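Local coordinates for protein aminoacyltransferase FemA (Staphylococcus aureus, PDB 1LRZ) that adds glycines 2 and 3 of the pentaglycine bridge of staphylococcal peptidoglycan, using glycyl-tRNA as the glycine donor, at residues I297-G300 against K301-E305; Y248-E251 against L252-R256; D133-S136 against N137-F140; F89-E92 against L93-V97. All blocks are in the same frame, centred on the assembly; numbering follows the deposited sequence.

Contact 1. Residues I297-G300 against K301-E305; sequences IEEG and KRLQE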
loop_
_atom_site.group_PDB
_atom_site.type_symbol
_atom_site.label_atom_id
_atom_site.label_comp_id
_atom_site.label_asym_id
_atom_site.label_seq_id
_atom_site.Cartn_x
_atom_site.Cartn_y
_atom_site.Cartn_z
ATOM N N ILE A 297 -12.197 22.603 -23.318
ATOM C CA ILE A 297 -11.970 23.922 -22.741
ATOM C C ILE A 297 -13.225 24.385 -22.004
ATOM O O ILE A 297 -13.150 24.826 -20.853
ATOM C CB ILE A 297 -11.569 24.947 -23.838
ATOM C CG1 ILE A 297 -10.175 24.589 -24.380
ATOM C CG2 ILE A 297 -11.573 26.358 -23.269
ATOM C CD1 ILE A 297 -9.690 25.462 -25.526
ATOM N N GLU A 298 -14.382 24.256 -22.649
ATOM C CA GLU A 298 -15.638 24.658 -22.024
ATOM C C GLU A 298 -15.874 23.869 -20.738
ATOM O O GLU A 298 -16.308 24.437 -19.741
ATOM C CB GLU A 298 -16.813 24.440 -22.979
ATOM C CG GLU A 298 -16.614 25.088 -24.336
ATOM C CD GLU A 298 -17.838 24.974 -25.234
ATOM O OE1 GLU A 298 -18.450 23.879 -25.286
ATOM O OE2 GLU A 298 -18.177 25.984 -25.895
ATOM N N GLU A 299 -15.596 22.565 -20.748
ATOM C CA GLU A 299 -15.794 21.767 -19.533
ATOM C C GLU A 299 -14.845 22.250 -18.435
ATOM O O GLU A 299 -15.227 22.343 -17.273
ATOM C CB GLU A 299 -15.538 20.272 -19.773
ATOM C CG GLU A 299 -15.777 19.428 -18.501
ATOM C CD GLU A 299 -15.301 17.972 -18.611
ATOM O OE1 GLU A 299 -15.666 17.160 -17.726
ATOM O OE2 GLU A 299 -14.560 17.640 -19.565
ATOM N N GLY A 300 -13.607 22.553 -18.812
ATOM C CA GLY A 300 -12.640 23.025 -17.838
ATOM C C GLY A 300 -13.087 24.317 -17.174
ATOM O O GLY A 300 -13.001 24.473 -15.948
ATOM N N LYS A 301 -13.572 25.253 -17.982
ATOM C CA LYS A 301 -14.035 26.524 -17.446
ATOM C C LYS A 301 -15.224 26.337 -16.515
ATOM O O LYS A 301 -15.299 26.969 -15.459
ATOM C CB LYS A 301 -14.382 27.477 -18.589
ATOM C CG LYS A 301 -13.140 27.963 -19.321
ATOM C CD LYS A 301 -13.488 28.844 -20.504
ATOM C CE LYS A 301 -12.226 29.370 -21.175
ATOM N NZ LYS A 301 -12.551 30.145 -22.411
ATOM N N ARG A 302 -16.144 25.457 -16.892
ATOM C CA ARG A 302 -17.311 25.208 -16.065
ATOM C C ARG A 302 -16.916 24.581 -14.719
ATOM O O ARG A 302 -17.412 24.996 -13.663
ATOM C CB ARG A 302 -18.297 24.296 -16.799
ATOM C CG ARG A 302 -19.563 23.988 -15.995
ATOM C CD ARG A 302 -20.479 23.049 -16.754
ATOM N NE ARG A 302 -19.789 21.806 -17.079
ATOM C CZ ARG A 302 -19.423 20.895 -16.183
ATOM N NH1 ARG A 302 -18.790 19.796 -16.579
ATOM N NH2 ARG A 302 -19.704 21.069 -14.897
ATOM N N LEU A 303 -16.029 23.583 -14.752
ATOM C CA LEU A 303 -15.598 22.936 -13.514
ATOM C C LEU A 303 -14.822 23.906 -12.631
ATOM O O LEU A 303 -14.986 23.915 -11.408
ATOM C CB LEU A 303 -14.734 21.703 -13.814
ATOM C CG LEU A 303 -15.446 20.488 -14.417
ATOM C CD1 LEU A 303 -14.405 19.452 -14.812
ATOM C CD2 LEU A 303 -16.438 19.894 -13.411
ATOM N N GLN A 304 -13.989 24.732 -13.258
ATOM C CA GLN A 304 -13.184 25.706 -12.529
ATOM C C GLN A 304 -14.089 26.674 -11.769
ATOM O O GLN A 304 -13.839 26.982 -10.605
ATOM C CB GLN A 304 -12.288 26.486 -13.494
ATOM C CG GLN A 304 -11.351 27.478 -12.815
ATOM C CD GLN A 304 -10.538 28.305 -13.803
ATOM O OE1 GLN A 304 -9.356 28.581 -13.574
ATOM N NE2 GLN A 304 -11.170 28.714 -14.899
ATOM N N GLU A 305 -15.148 27.149 -12.419
ATOM C CA GLU A 305 -16.055 28.077 -11.755
ATOM C C GLU A 305 -16.822 27.413 -10.624
ATOM O O GLU A 305 -17.069 28.027 -9.593
ATOM C CB GLU A 305 -17.043 28.688 -12.750
ATOM C CG GLU A 305 -16.381 29.576 -13.790
ATOM C CD GLU A 305 -17.342 30.576 -14.410
ATOM O OE1 GLU A 305 -18.430 30.152 -14.863
ATOM O OE2 GLU A 305 -17.003 31.783 -14.447
#
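Four successive i to i+4 bonds tie Ile-297 through Gly-300 to Lys-301 through Gln-304, the straightest running from Leu-303 N to Glu-299 O (2.9 Å, 167° at the hydrogen). Above this regular alpha-helical backbone, Ile-297 and Lys-301 lie alongside each other and point the same way. With CG2 of Ile-297 anti to the backbone N, that methyl meets the aliphatic end of the extended lysine, CG2 standing 3.7 Å from Lys-301 CE. Glu-299 has two neighbours one turn on. Its CG is 3.6 Å from Arg-302 NH1, while the carboxylate and guanidinium planes are 28° apart; Glu-299 OE1 and Arg-302 NH1, at 4.2 Å, are too far apart for a salt bridge, so any attraction between them is probably modest. Leu-303 runs beside the same glutamate, its CD1 3.9 Å from Glu-299 CG. Leu-303 also packs on Phe-245, Phe-336 and Phe-339, whereas Ile-297 packs on Leu-252 and Asn-253 of helix 245-272. The segment therefore has a buried apolar side and a charged outer one, the amphipathic pattern of a helix in an antiparallel coiled-coil hairpin, here the second arm of the long helical pair of FemA.

Contact 2. Residues Y248-E251 against L252-R256; sequences YIKE and LNEER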
loop_
_atom_site.group_PDB
_atom_site.type_symbol
_atom_site.label_atom_id
_atom_site.label_comp_id
_atom_site.label_asym_id
_atom_site.label_seq_id
_atom_site.Cartn_x
_atom_site.Cartn_y
_atom_site.Cartn_z
ATOM N N TYR A 248 -4.366 23.601 -17.047
ATOM C CA TYR A 248 -5.045 22.678 -17.955
ATOM C C TYR A 248 -5.575 23.442 -19.175
ATOM O O TYR A 248 -5.298 23.088 -20.326
ATOM C CB TYR A 248 -6.194 22.005 -17.203
ATOM C CG TYR A 248 -7.056 21.070 -18.018
ATOM C CD1 TYR A 248 -6.503 20.001 -18.721
ATOM C CD2 TYR A 248 -8.440 21.208 -18.014
ATOM C CE1 TYR A 248 -7.320 19.086 -19.392
ATOM C CE2 TYR A 248 -9.258 20.310 -18.671
ATOM C CZ TYR A 248 -8.699 19.249 -19.355
ATOM O OH TYR A 248 -9.533 18.346 -19.978
ATOM N N ILE A 249 -6.330 24.502 -18.908
ATOM C CA ILE A 249 -6.896 25.319 -19.968
ATOM C C ILE A 249 -5.791 25.941 -20.821
ATOM O O ILE A 249 -5.942 26.061 -22.035
ATOM C CB ILE A 249 -7.809 26.421 -19.380
ATOM C CG1 ILE A 249 -8.969 25.763 -18.622
ATOM C CG2 ILE A 249 -8.339 27.318 -20.493
ATOM C CD1 ILE A 249 -9.811 26.729 -17.781
ATOM N N LYS A 250 -4.675 26.320 -20.197
ATOM C CA LYS A 250 -3.566 26.902 -20.952
ATOM C C LYS A 250 -3.030 25.890 -21.952
ATOM O O LYS A 250 -2.820 26.217 -23.123
ATOM C CB LYS A 250 -2.427 27.339 -20.025
ATOM C CG LYS A 250 -1.165 27.749 -20.786
ATOM C CD LYS A 250 -0.030 28.173 -19.856
ATOM C CE LYS A 250 1.131 28.774 -20.654
ATOM N NZ LYS A 250 2.251 29.242 -19.786
ATOM N N GLU A 251 -2.795 24.663 -21.481
ATOM C CA GLU A 251 -2.296 23.587 -22.337
ATOM C C GLU A 251 -3.252 23.338 -23.506
ATOM O O GLU A 251 -2.821 23.163 -24.641
ATOM C CB GLU A 251 -2.143 22.292 -21.530
ATOM C CG GLU A 251 -0.894 22.222 -20.647
ATOM C CD GLU A 251 -1.007 21.181 -19.526
ATOM O OE1 GLU A 251 -1.554 20.078 -19.773
ATOM O OE2 GLU A 251 -0.537 21.465 -18.396
ATOM N N LEU A 252 -4.547 23.311 -23.221
ATOM C CA LEU A 252 -5.533 23.076 -24.272
ATOM C C LEU A 252 -5.495 24.179 -25.325
ATOM O O LEU A 252 -5.643 23.916 -26.522
ATOM C CB LEU A 252 -6.942 22.967 -23.684
ATOM C CG LEU A 252 -7.241 21.672 -22.919
ATOM C CD1 LEU A 252 -8.561 21.797 -22.177
ATOM C CD2 LEU A 252 -7.275 20.493 -23.891
ATOM N N ASN A 253 -5.287 25.416 -24.892
ATOM C CA ASN A 253 -5.245 26.505 -25.855
ATOM C C ASN A 253 -4.004 26.419 -26.715
ATOM O O ASN A 253 -4.039 26.748 -27.902
ATOM C CB ASN A 253 -5.333 27.856 -25.148
ATOM C CG ASN A 253 -6.769 28.264 -24.883
ATOM O OD1 ASN A 253 -7.570 28.374 -25.811
ATOM N ND2 ASN A 253 -7.104 28.488 -23.621
ATOM N N GLU A 254 -2.907 25.954 -26.130
ATOM C CA GLU A 254 -1.673 25.825 -26.885
ATOM C C GLU A 254 -1.847 24.730 -27.927
ATOM O O GLU A 254 -1.352 24.843 -29.050
ATOM C CB GLU A 254 -0.518 25.518 -25.935
ATOM C CG GLU A 254 -0.424 26.573 -24.833
ATOM C CD GLU A 254 0.798 26.431 -23.953
ATOM O OE1 GLU A 254 0.995 25.340 -23.367
ATOM O OE2 GLU A 254 1.555 27.423 -23.841
ATOM N N GLU A 255 -2.577 23.680 -27.561
ATOM C CA GLU A 255 -2.821 22.586 -28.491
ATOM C C GLU A 255 -3.770 23.093 -29.577
ATOM O O GLU A 255 -3.627 22.747 -30.749
ATOM C CB GLU A 255 -3.433 21.387 -27.757
ATOM C CG GLU A 255 -2.589 20.924 -26.570
ATOM C CD GLU A 255 -3.168 19.717 -25.849
ATOM O OE1 GLU A 255 -4.393 19.699 -25.588
ATOM O OE2 GLU A 255 -2.392 18.789 -25.529
ATOM N N ARG A 256 -4.722 23.936 -29.187
ATOM C CA ARG A 256 -5.677 24.484 -30.147
ATOM C C ARG A 256 -4.978 25.336 -31.212
ATOM O O ARG A 256 -5.303 25.253 -32.400
ATOM C CB ARG A 256 -6.743 25.321 -29.433
ATOM C CG ARG A 256 -7.872 25.717 -30.369
ATOM C CD ARG A 256 -9.018 26.411 -29.666
ATOM N NE ARG A 256 -10.152 26.522 -30.574
ATOM C CZ ARG A 256 -10.989 25.526 -30.853
ATOM N NH1 ARG A 256 -10.838 24.331 -30.280
ATOM N NH2 ARG A 256 -11.954 25.717 -31.737
#
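Tyr-248 O accepts the amide of Leu-252, Leu-252 N lying 3.0 Å from Tyr-248 O with 161° at the hydrogen. Asn-253, Glu-254 and Glu-255 make the corresponding i to i+4 bonds, less straight, to Ile-249, Lys-250 and Glu-251. The same Tyr-248 and Leu-252 also meet through their side chains. The tyrosine swings its CG anti to the backbone N (chi1 177°), which carries the ring forward along the helix until one face lies under the leucine methyl. Leu-252 CD1 sits 3.9 Å from the centroid of the Tyr-248 ring and 16° off its normal, a CH-pi contact made over the face. Ile-249 and Asn-253 run alongside one another, with Ile-249 CG2 at 3.6 Å from Asn-253 ND2. On the outer side Lys-250 passes across Glu-254: its CE lies 3.5 Å from Glu-254 OE2, but NZ is 4.5 Å from that OE2, beyond a salt bridge. The lysine thus meets the carboxylate chiefly through its methylenes. In the fold, the apolar side of this stretch of helix 245-272 faces helix 277-307, where Gln-304 packs on Ile-249. Farther along, Arg-256 NH1 donates to Leu-290 O and its side chain rests on Glu-294, joining the two antiparallel helices.

Contact 3. Residues D133-S136 against N137-F140; sequences DKMS and NLGF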
loop_
_atom_site.group_PDB
_atom_site.type_symbol
_atom_site.label_atom_id
_atom_site.label_comp_id
_atom_site.label_asym_id
_atom_site.label_seq_id
_atom_site.Cartn_x
_atom_site.Cartn_y
_atom_site.Cartn_z
ATOM N N ASP A 133 3.325 -26.134 13.259
ATOM C CA ASP A 133 3.645 -27.169 14.238
ATOM C C ASP A 133 4.599 -26.651 15.304
ATOM O O ASP A 133 4.419 -26.925 16.494
ATOM C CB ASP A 133 4.265 -28.388 13.547
ATOM C CG ASP A 133 3.215 -29.335 12.971
ATOM O OD1 ASP A 133 3.586 -30.245 12.194
ATOM O OD2 ASP A 133 2.017 -29.179 13.298
ATOM N N LYS A 134 5.616 -25.908 14.880
ATOM C CA LYS A 134 6.567 -25.369 15.832
ATOM C C LYS A 134 5.882 -24.414 16.817
ATOM O O LYS A 134 6.131 -24.482 18.020
ATOM C CB LYS A 134 7.710 -24.661 15.109
ATOM C CG LYS A 134 8.665 -23.930 16.048
ATOM C CD LYS A 134 10.103 -24.104 15.622
ATOM C CE LYS A 134 10.535 -25.557 15.788
ATOM N NZ LYS A 134 11.968 -25.762 15.450
ATOM N N MET A 135 5.011 -23.537 16.328
ATOM C CA MET A 135 4.335 -22.604 17.229
ATOM C C MET A 135 3.461 -23.398 18.209
ATOM O O MET A 135 3.439 -23.122 19.410
ATOM C CB MET A 135 3.486 -21.592 16.437
ATOM C CG MET A 135 4.317 -20.507 15.707
ATOM S SD MET A 135 5.417 -19.556 16.792
ATOM C CE MET A 135 6.909 -20.373 16.577
ATOM N N SER A 136 2.745 -24.389 17.687
ATOM C CA SER A 136 1.893 -25.229 18.520
ATOM C C SER A 136 2.729 -25.886 19.630
ATOM O O SER A 136 2.349 -25.854 20.800
ATOM C CB SER A 136 1.228 -26.304 17.660
ATOM O OG SER A 136 0.253 -27.005 18.400
ATOM N N ASN A 137 3.867 -26.473 19.264
ATOM C CA ASN A 137 4.738 -27.112 20.251
ATOM C C ASN A 137 5.192 -26.134 21.334
ATOM O O ASN A 137 5.472 -26.539 22.460
ATOM C CB ASN A 137 5.981 -27.707 19.589
ATOM C CG ASN A 137 5.650 -28.820 18.624
ATOM O OD1 ASN A 137 4.753 -29.628 18.873
ATOM N ND2 ASN A 137 6.384 -28.884 17.517
ATOM N N LEU A 138 5.282 -24.853 20.986
ATOM C CA LEU A 138 5.705 -23.831 21.935
ATOM C C LEU A 138 4.541 -23.159 22.670
ATOM O O LEU A 138 4.746 -22.182 23.390
ATOM C CB LEU A 138 6.550 -22.767 21.223
ATOM C CG LEU A 138 7.907 -23.243 20.709
ATOM C CD1 LEU A 138 8.666 -22.080 20.105
ATOM C CD2 LEU A 138 8.707 -23.838 21.868
ATOM N N GLY A 139 3.328 -23.668 22.488
ATOM C CA GLY A 139 2.182 -23.084 23.167
ATOM C C GLY A 139 1.505 -21.932 22.442
ATOM O O GLY A 139 0.539 -21.350 22.950
ATOM N N PHE A 140 2.008 -21.585 21.261
ATOM C CA PHE A 140 1.402 -20.508 20.476
ATOM C C PHE A 140 0.271 -21.125 19.655
ATOM O O PHE A 140 0.521 -21.776 18.644
ATOM C CB PHE A 140 2.431 -19.857 19.534
ATOM C CG PHE A 140 3.445 -18.994 20.237
ATOM C CD1 PHE A 140 4.591 -19.552 20.794
ATOM C CD2 PHE A 140 3.230 -17.627 20.373
ATOM C CE1 PHE A 140 5.513 -18.762 21.481
ATOM C CE2 PHE A 140 4.141 -16.825 21.057
ATOM C CZ PHE A 140 5.282 -17.393 21.613
#
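Met-135 and Phe-140 meet where the helix ends. The thioether sulfur forms an oblique Met-aromatic contact, Met-135 SD standing 4.5 Å from the centroid of the Phe-140 ring and 31° off its normal. Behind it the two CB atoms, of Met-135 and Phe-140, pack at 3.7 Å. The bend of the methionine at chi2 (-56°) brings SD obliquely to the ring, and chi3 then sets the direction of CE, while Met-135 O lies at the ring edge, near its plane. Leu-138 adds a looser apolar touch, its CD1 4.3 Å from Met-135 CE.

What places the ring is the turn of the backbone. Phe-140 N reaches back to Met-135 O (2.8 Å) and Gly-139 N to Ser-136 O (2.9 Å), the paired bonds of a Schellman motif with Gly-139, at positive phi, as its C-prime residue. Both donors lie above the planes of the carbonyls they meet. Leu-138 N bonds to Lys-134 O and only weakly to Met-135 O. Farther out, Phe-397 touches both Met-135 and Phe-140, Ile-107 does likewise, and Leu-138 O accepts a hydrogen bond from Lys-399 NZ. Because the Schellman turn supplies backbone N-H partners to the last-turn carbonyls of Met-135 and Ser-136, the helix can stop here without leaving them to solvent, while Phe-140 is turned into the apolar layer of strands 102-107 and 397-400.

Contact 4. Residues F89-E92 against L93-V97; sequences FFNE and LSKYV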
loop_
_atom_site.group_PDB
_atom_site.type_symbol
_atom_site.label_atom_id
_atom_site.label_comp_id
_atom_site.label_asym_id
_atom_site.label_seq_id
_atom_site.Cartn_x
_atom_site.Cartn_y
_atom_site.Cartn_z
ATOM N N PHE A 89 14.153 -17.874 19.312
ATOM C CA PHE A 89 13.511 -16.575 19.465
ATOM C C PHE A 89 12.152 -16.625 20.150
ATOM O O PHE A 89 11.891 -15.850 21.069
ATOM C CB PHE A 89 13.340 -15.865 18.112
ATOM C CG PHE A 89 12.689 -14.513 18.233
ATOM C CD1 PHE A 89 11.305 -14.387 18.251
ATOM C CD2 PHE A 89 13.462 -13.372 18.409
ATOM C CE1 PHE A 89 10.703 -13.148 18.450
ATOM C CE2 PHE A 89 12.868 -12.131 18.610
ATOM C CZ PHE A 89 11.489 -12.018 18.630
ATOM N N PHE A 90 11.278 -17.518 19.701
ATOM C CA PHE A 90 9.955 -17.578 20.294
ATOM C C PHE A 90 9.935 -18.115 21.720
ATOM O O PHE A 90 9.075 -17.749 22.517
ATOM C CB PHE A 90 9.006 -18.352 19.375
ATOM C CG PHE A 90 8.576 -17.557 18.172
ATOM C CD1 PHE A 90 9.172 -17.754 16.931
ATOM C CD2 PHE A 90 7.617 -16.552 18.303
ATOM C CE1 PHE A 90 8.823 -16.956 15.836
ATOM C CE2 PHE A 90 7.261 -15.749 17.221
ATOM C CZ PHE A 90 7.869 -15.952 15.977
ATOM N N ASN A 91 10.905 -18.956 22.048
ATOM C CA ASN A 91 11.004 -19.506 23.388
ATOM C C ASN A 91 11.502 -18.383 24.306
ATOM O O ASN A 91 10.978 -18.181 25.401
ATOM C CB ASN A 91 11.989 -20.671 23.391
ATOM C CG ASN A 91 11.783 -21.602 24.559
ATOM O OD1 ASN A 91 10.681 -22.094 24.779
ATOM N ND2 ASN A 91 12.845 -21.857 25.312
ATOM N N GLU A 92 12.497 -17.629 23.850
ATOM C CA GLU A 92 13.024 -16.546 24.664
ATOM C C GLU A 92 12.039 -15.388 24.765
ATOM O O GLU A 92 12.038 -14.662 25.760
ATOM C CB GLU A 92 14.357 -16.057 24.099
ATOM C CG GLU A 92 15.484 -17.091 24.142
ATOM C CD GLU A 92 15.981 -17.360 25.551
ATOM O OE1 GLU A 92 16.183 -16.382 26.306
ATOM O OE2 GLU A 92 16.183 -18.543 25.903
ATOM N N LEU A 93 11.199 -15.210 23.748
ATOM C CA LEU A 93 10.217 -14.126 23.776
ATOM C C LEU A 93 9.192 -14.437 24.874
ATOM O O LEU A 93 8.727 -13.538 25.580
ATOM C CB LEU A 93 9.512 -13.998 22.422
ATOM C CG LEU A 93 8.377 -12.974 22.333
ATOM C CD1 LEU A 93 8.882 -11.572 22.689
ATOM C CD2 LEU A 93 7.820 -12.984 20.914
ATOM N N SER A 94 8.855 -15.716 25.001
ATOM C CA SER A 94 7.916 -16.169 26.014
ATOM C C SER A 94 8.492 -15.860 27.396
ATOM O O SER A 94 7.804 -15.297 28.246
ATOM C CB SER A 94 7.675 -17.675 25.884
ATOM O OG SER A 94 7.016 -17.978 24.665
ATOM N N LYS A 95 9.758 -16.221 27.609
ATOM C CA LYS A 95 10.427 -15.971 28.887
ATOM C C LYS A 95 10.478 -14.474 29.156
ATOM O O LYS A 95 10.294 -14.013 30.286
ATOM C CB LYS A 95 11.854 -16.505 28.864
ATOM C CG LYS A 95 11.986 -17.998 28.648
ATOM C CD LYS A 95 13.460 -18.398 28.662
ATOM C CE LYS A 95 13.643 -19.862 28.293
ATOM N NZ LYS A 95 15.088 -20.232 28.245
ATOM N N TYR A 96 10.743 -13.716 28.101
ATOM C CA TYR A 96 10.825 -12.272 28.214
ATOM C C TYR A 96 9.495 -11.670 28.670
ATOM O O TYR A 96 9.457 -10.900 29.634
ATOM C CB TYR A 96 11.221 -11.651 26.869
ATOM C CG TYR A 96 11.372 -10.156 26.934
ATOM C CD1 TYR A 96 12.559 -9.574 27.396
ATOM C CD2 TYR A 96 10.321 -9.319 26.567
ATOM C CE1 TYR A 96 12.692 -8.187 27.491
ATOM C CE2 TYR A 96 10.439 -7.941 26.656
ATOM C CZ TYR A 96 11.627 -7.382 27.119
ATOM O OH TYR A 96 11.748 -6.017 27.207
ATOM N N VAL A 97 8.398 -12.012 28.003
ATOM C CA VAL A 97 7.137 -11.414 28.413
ATOM C C VAL A 97 6.684 -11.883 29.796
ATOM O O VAL A 97 5.927 -11.180 30.456
ATOM C CB VAL A 97 6.008 -11.643 27.383
ATOM C CG1 VAL A 97 6.380 -10.958 26.063
ATOM C CG2 VAL A 97 5.748 -13.135 27.194
#
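Leu-93 and Phe-89 face the sheet from helix 83-98, the helix of a beta-alpha-beta crossover between the parallel strands 67-78 and 102-107. Leu-93 CB starts 3.3 Å from Phe-89 O, the carbonyl that also accepts Leu-93 N one turn on. Its chi1 of 175° carries CG forward along the helix, and chi2 of 58° turns CD2 back toward the phenylalanines, 3.8 Å from Phe-89 CE1, approaching that ring obliquely. The same methyl lies farther from Phe-90, at 4.4 Å from its CD2. These apolar groups continue into the sheet: Phe-89 packs on Pro-76, Ile-78, Ala-54 and Cys-56, and Leu-93 on Leu-58 and Leu-105.

The other side of the helix is polar. Glu-92 is bent at chi2 (-71°), turning its carboxylate forward along the helix surface to Lys-95, whose chain is extended beyond CG. Lys-95 NZ donates to Glu-92 OE2 at 3.1 Å, a salt bridge between residues three apart that is approached from above the carboxylate plane. Asn-91 flanks the same lysine: Asn-91 ND2 and Glu-92 OE2 each lie 3.7 Å from Lys-95 CE. Ser-94 is buried, and its hydroxyl, placed beside the backbone N, turns back to the preceding turn. Phe-90 O is consequently gripped twice by one residue: Ser-94 N, at 3.2 Å from Phe-90 O, comes from above the carbonyl plane, whereas Ser-94 OG donates to Phe-90 O within that plane at 3.0 Å.

The four contacts form two touching pairs on opposite sides of the chain's centre, with contacts 1 and 4 about 63 Å apart between centres. Contacts 1 and 2 belong to consecutive helices of the long hairpin: both are partly buried, with apolar residues between the arms and charged side chains outside whose opposite charges stay beyond salt-bridge distance. Contact 4 is the most buried, its phenylalanines set against a sheet, and it alone has a salt bridge across its segments. Contact 3 differs in being a helix end; its Met-135 CE lies 3.5 Å from Phe-90 CD1, which joins it to contact 4 above the same sheet.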